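PDB 3GAZ: alcohol dehydrogenase superfamily protein from Novosphingobium aromaticivorans, which probably acts as an NADP-dependent oxidoreductase of the medium-chain alcohol dehydrogenase superfamily. Local coordinates for residues Leu229-Phe233 with His251-Leu256. Numbering follows the deposited sequence.
Sequences LDASF and HKLAPL
The helical turn 229-233 lies against segment 251-256, which runs from loop into helix 254-258, with the CA atoms of F233 and P255 6.2 Å apart and those of D230 and H251 7.0 Å apart. This is part of a Rossmann-type domain, the parallel-sheet half of a medium-chain dehydrogenase: helix 227-235 leads into strand 240-244, and the connection from there to strand 262-265, outermost in this chain's sheet, includes segment 251-256. F233 fills the middle of the join. Its ring lies beneath L256, whose CG stands 4.3 Å from the ring centroid and almost exactly on the normal, a CH-pi contact. From the opposite face L229 O of its own helix approaches, offset toward the rim, while K252 O meets the ring edge near its plane. L253 CD2 approaches CE2 of F233 obliquely, and CB of F233 rests on P255 CB at 4.0 Å. At the other end, H251 lays its imidazole over L229. With CG of L229 anti to the backbone N (chi1 177°), CD2 is carried up under the ring, 3.7 Å from its centroid, while the ring's NE2 is hydrogen-bonded to G226 O just ahead of the helix. Replacing H251 by alanine would remove the ring and is likely to leave G226 O without this partner and the CD2 methyl of L229 without its aromatic face. D230 joins the loop through water: OD1 accepts from two waters, one of which accepts in turn from K252 N at 3.0 Å, while the second donates to K252 O at 2.7 Å. One carboxylate oxygen is thus tied to both polar backbone atoms of K252, and that same K252 O lies 3.8 Å from CD2 of the F233 ring.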
loop_
_atom_site.group_PDB
_atom_site.type_symbol
_atom_site.label_atom_id
_atom_site.label_comp_id
_atom_site.label_asym_id
_atom_site.label_seq_id
_atom_site.Cartn_x
_atom_site.Cartn_y
_atom_site.Cartn_z
ATOM N N LEU A 229 -13.512 6.866 25.894
ATOM C CA LEU A 229 -12.142 6.685 26.366
ATOM C C LEU A 229 -11.964 7.465 27.666
ATOM O O LEU A 229 -11.313 6.997 28.606
ATOM C CB LEU A 229 -11.139 7.166 25.314
ATOM C CG LEU A 229 -9.670 7.077 25.735
ATOM C CD1 LEU A 229 -9.358 5.668 26.228
ATOM C CD2 LEU A 229 -8.779 7.447 24.557
ATOM N N ASP A 230 -12.549 8.658 27.723
ATOM C CA ASP A 230 -12.465 9.472 28.935
ATOM C C ASP A 230 -13.156 8.723 30.075
ATOM O O ASP A 230 -12.676 8.705 31.204
ATOM C CB ASP A 230 -13.144 10.829 28.724
ATOM C CG ASP A 230 -12.481 11.651 27.638
ATOM O OD1 ASP A 230 -11.257 11.874 27.726
ATOM O OD2 ASP A 230 -13.186 12.075 26.699
ATOM N N ALA A 231 -14.292 8.102 29.772
ATOM C CA ALA A 231 -15.031 7.349 30.778
ATOM C C ALA A 231 -14.181 6.173 31.258
ATOM O O ALA A 231 -14.242 5.783 32.423
ATOM C CB ALA A 231 -16.355 6.848 30.191
ATOM N N SER A 232 -13.383 5.619 30.351
ATOM C CA SER A 232 -12.515 4.495 30.680
ATOM C C SER A 232 -11.445 4.935 31.678
ATOM O O SER A 232 -11.087 4.186 32.588
ATOM C CB SER A 232 -11.851 3.952 29.411
ATOM O OG SER A 232 -12.830 3.485 28.491
ATOM N N PHE A 233 -10.928 6.146 31.497
ATOM C CA PHE A 233 -9.915 6.669 32.407
ATOM C C PHE A 233 -10.557 6.819 33.783
ATOM O O PHE A 233 -9.893 6.699 34.809
ATOM C CB PHE A 233 -9.413 8.042 31.942
ATOM C CG PHE A 233 -8.564 8.011 30.691
ATOM C CD1 PHE A 233 -8.047 6.819 30.194
ATOM C CD2 PHE A 233 -8.224 9.199 30.052
ATOM C CE1 PHE A 233 -7.204 6.811 29.074
ATOM C CE2 PHE A 233 -7.383 9.203 28.932
ATOM C CZ PHE A 233 -6.869 8.006 28.449
ATOM N N HIS A 251 -7.322 14.008 24.467
ATOM C CA HIS A 251 -7.939 13.728 25.754
ATOM C C HIS A 251 -7.205 14.329 26.941
ATOM O O HIS A 251 -6.000 14.570 26.890
ATOM C CB HIS A 251 -8.061 12.215 25.962
ATOM C CG HIS A 251 -8.976 11.541 24.988
ATOM N ND1 HIS A 251 -8.574 11.166 23.724
ATOM C CD2 HIS A 251 -10.281 11.196 25.086
ATOM C CE1 HIS A 251 -9.591 10.620 23.086
ATOM N NE2 HIS A 251 -10.640 10.625 23.890
ATOM N N LYS A 252 -7.953 14.583 28.010
ATOM C CA LYS A 252 -7.382 15.123 29.235
ATOM C C LYS A 252 -6.721 13.938 29.930
ATOM O O LYS A 252 -7.381 12.948 30.238
ATOM C CB LYS A 252 -8.487 15.702 30.120
ATOM C CG LYS A 252 -8.042 16.064 31.521
ATOM C CD LYS A 252 -6.921 17.094 31.515
ATOM C CE LYS A 252 -6.959 17.906 32.795
ATOM N NZ LYS A 252 -8.289 18.558 32.971
ATOM N N LEU A 253 -5.420 14.041 30.178
ATOM C CA LEU A 253 -4.686 12.945 30.801
ATOM C C LEU A 253 -4.608 12.967 32.326
ATOM O O LEU A 253 -4.133 12.011 32.934
ATOM C CB LEU A 253 -3.270 12.883 30.216
ATOM C CG LEU A 253 -3.203 12.752 28.689
ATOM C CD1 LEU A 253 -1.759 12.502 28.249
ATOM C CD2 LEU A 253 -4.097 11.605 28.241
ATOM N N ALA A 254 -5.088 14.040 32.945
ATOM C CA ALA A 254 -5.042 14.174 34.402
ATOM C C ALA A 254 -5.424 12.916 35.197
ATOM O O ALA A 254 -4.740 12.548 36.154
ATOM C CB ALA A 254 -5.914 15.354 34.844
ATOM N N PRO A 255 -6.526 12.246 34.824
ATOM C CA PRO A 255 -6.934 11.037 35.550
ATOM C C PRO A 255 -5.851 9.963 35.654
ATOM O O PRO A 255 -5.768 9.251 36.658
ATOM C CB PRO A 255 -8.147 10.559 34.758
ATOM C CG PRO A 255 -8.762 11.857 34.301
ATOM C CD PRO A 255 -7.543 12.626 33.827
ATOM N N LEU A 256 -5.022 9.846 34.620
ATOM C CA LEU A 256 -3.960 8.848 34.618
ATOM C C LEU A 256 -2.861 9.162 35.621
ATOM O O LEU A 256 -2.209 8.253 36.135
ATOM C CB LEU A 256 -3.365 8.703 33.214
ATOM C CG LEU A 256 -4.314 8.098 32.179
ATOM C CD1 LEU A 256 -3.590 7.964 30.848
ATOM C CD2 LEU A 256 -4.799 6.737 32.656
HETATM O O HOH W 1 -10.880 14.743 27.625
HETATM O O HOH W 2 -9.943 12.168 30.122
#